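Local coordinates for 3-Hydroxyacyl-CoA dehydrogenase (Ralstonia eutropha H16, PDB 4PZC), which catalyses the NAD-dependent interconversion of (S)-3-hydroxyacyl-CoA, including 3-hydroxybutyryl-CoA, and the corresponding 3-oxoacyl-CoA, at residues I3-I8 with G26-M31. Sequence-based numbering, arbitrary orientation.
Sequences IRTVGI and GLNVVM
Asn28 sits beside Thr5, and Ile8 beside Met31, where the first two strands of the Rossmann-type NAD-binding domain run parallel; helix 13-23 links them in a right-handed beta-alpha-beta crossover. Asn28 starts the backbone ladder and uses both of its polar main-chain atoms: its N donates to Arg4 O (2.9 Å), and its O accepts from Val6 N (2.7 Å). Further along, Val30 does the same, its O taking Ile8 N at 2.8 Å, whereas Val30 N reaches Val6 O at 3.2 Å from well above the carbonyl plane, with an N-H...O angle of 139°.

At the solvent-facing end, the exposed Arg4 bends at chi3 and lays one face of its guanidinium over the end of the Asn28 side chain, the two flat groups standing 90° apart. Thr5, on one face of the sheet with Asn28 and Val30, packs its OG1 3.6 Å from Asn28 CB.

Val6, Ile8, Val29 and Met31 point to the opposite, apolar face. Here Ile8 is wedged against the helix, touching Ile18 and Ala19. Met31 packs on Ala11 of the glycine-rich turn, predicted to bind NAD, and Asp33, known to bind NAD, follows two residues later. Ile8 divides its branches between neighbours: CG2 meets Met31 CG at 4.0 Å, while CG1, anti to the carbonyl carbon (chi1 -63°), carries CD1 to within 3.6 Å of Val29 CG1.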
loop_
_atom_site.group_PDB
_atom_site.type_symbol
_atom_site.label_atom_id
_atom_site.label_comp_id
_atom_site.label_asym_id
_atom_site.label_seq_id
_atom_site.Cartn_x
_atom_site.Cartn_y
_atom_site.Cartn_z
ATOM N N ILE A 3 17.233 25.608 -19.787
ATOM C CA ILE A 3 17.475 25.702 -18.340
ATOM C C ILE A 3 18.802 25.027 -17.999
ATOM O O ILE A 3 18.896 23.804 -18.047
ATOM C CB ILE A 3 16.374 25.007 -17.499
ATOM C CG1 ILE A 3 15.037 25.738 -17.618
ATOM C CG2 ILE A 3 16.778 24.948 -16.028
ATOM C CD1 ILE A 3 13.897 25.031 -16.916
ATOM N N ARG A 4 19.822 25.814 -17.668
ATOM C CA ARG A 4 21.080 25.262 -17.140
ATOM C C ARG A 4 21.431 25.773 -15.721
ATOM O O ARG A 4 22.366 25.263 -15.083
ATOM C CB ARG A 4 22.232 25.495 -18.142
ATOM C CG ARG A 4 22.442 24.338 -19.133
ATOM C CD ARG A 4 23.499 24.596 -20.220
ATOM N NE ARG A 4 24.476 25.648 -19.896
ATOM C CZ ARG A 4 25.574 25.500 -19.150
ATOM N NH1 ARG A 4 25.893 24.329 -18.606
ATOM N NH2 ARG A 4 26.366 26.542 -18.938
ATOM N N THR A 5 20.656 26.735 -15.216
ATOM C CA THR A 5 20.875 27.298 -13.890
ATOM C C THR A 5 19.596 27.367 -13.054
ATOM O O THR A 5 18.683 28.126 -13.382
ATOM C CB THR A 5 21.447 28.713 -13.984
ATOM O OG1 THR A 5 22.598 28.689 -14.823
ATOM C CG2 THR A 5 21.846 29.225 -12.591
ATOM N N VAL A 6 19.580 26.608 -11.951
ATOM C CA VAL A 6 18.413 26.445 -11.069
ATOM C C VAL A 6 18.564 27.130 -9.708
ATOM O O VAL A 6 19.407 26.738 -8.881
ATOM C CB VAL A 6 18.146 24.952 -10.787
ATOM C CG1 VAL A 6 17.162 24.756 -9.637
ATOM C CG2 VAL A 6 17.649 24.268 -12.049
ATOM N N GLY A 7 17.711 28.125 -9.473
ATOM C CA GLY A 7 17.554 28.711 -8.147
ATOM C C GLY A 7 16.984 27.714 -7.141
ATOM O O GLY A 7 16.134 26.885 -7.483
ATOM N N ILE A 8 17.486 27.776 -5.906
ATOM C CA ILE A 8 16.900 27.055 -4.777
ATOM C C ILE A 8 16.832 27.974 -3.572
ATOM O O ILE A 8 17.861 28.498 -3.152
ATOM C CB ILE A 8 17.740 25.836 -4.384
ATOM C CG1 ILE A 8 17.768 24.847 -5.542
ATOM C CG2 ILE A 8 17.173 25.178 -3.125
ATOM C CD1 ILE A 8 18.492 23.554 -5.244
ATOM N N GLY A 26 25.209 17.764 -13.671
ATOM C CA GLY A 26 25.956 18.883 -14.232
ATOM C C GLY A 26 25.134 20.148 -14.391
ATOM O O GLY A 26 25.273 20.859 -15.385
ATOM N N LEU A 27 24.286 20.450 -13.412
ATOM C CA LEU A 27 23.445 21.645 -13.493
ATOM C C LEU A 27 23.854 22.707 -12.479
ATOM O O LEU A 27 24.211 22.382 -11.345
ATOM C CB LEU A 27 21.974 21.278 -13.315
ATOM C CG LEU A 27 21.257 20.710 -14.543
ATOM C CD1 LEU A 27 19.789 20.480 -14.203
ATOM C CD2 LEU A 27 21.400 21.631 -15.750
ATOM N N ASN A 28 23.780 23.971 -12.901
ATOM C CA ASN A 28 24.256 25.094 -12.094
ATOM C C ASN A 28 23.212 25.474 -11.085
ATOM O O ASN A 28 22.073 25.742 -11.456
ATOM C CB ASN A 28 24.557 26.300 -12.973
ATOM C CG ASN A 28 25.404 25.941 -14.168
ATOM O OD1 ASN A 28 24.965 26.079 -15.317
ATOM N ND2 ASN A 28 26.619 25.435 -13.907
ATOM N N VAL A 29 23.598 25.492 -9.813
ATOM C CA VAL A 29 22.651 25.733 -8.731
ATOM C C VAL A 29 23.027 26.948 -7.899
ATOM O O VAL A 29 24.096 26.978 -7.295
ATOM C CB VAL A 29 22.572 24.529 -7.768
ATOM C CG1 VAL A 29 21.594 24.813 -6.635
ATOM C CG2 VAL A 29 22.165 23.266 -8.505
ATOM N N VAL A 30 22.140 27.935 -7.860
ATOM C CA VAL A 30 22.236 29.038 -6.898
ATOM C C VAL A 30 21.390 28.674 -5.663
ATOM O O VAL A 30 20.155 28.668 -5.740
ATOM C CB VAL A 30 21.742 30.372 -7.524
ATOM C CG1 VAL A 30 21.726 31.502 -6.503
ATOM C CG2 VAL A 30 22.600 30.763 -8.716
ATOM N N MET A 31 22.035 28.362 -4.537
ATOM C CA MET A 31 21.303 27.878 -3.353
ATOM C C MET A 31 21.326 28.872 -2.204
ATOM O O MET A 31 22.314 28.960 -1.481
ATOM C CB MET A 31 21.866 26.539 -2.868
ATOM C CG MET A 31 20.922 25.796 -1.934
ATOM S SD MET A 31 21.702 25.021 -0.505
ATOM C CE MET A 31 22.707 23.767 -1.278
HETATM O O HOH W 1 24.252 23.141 -16.804
#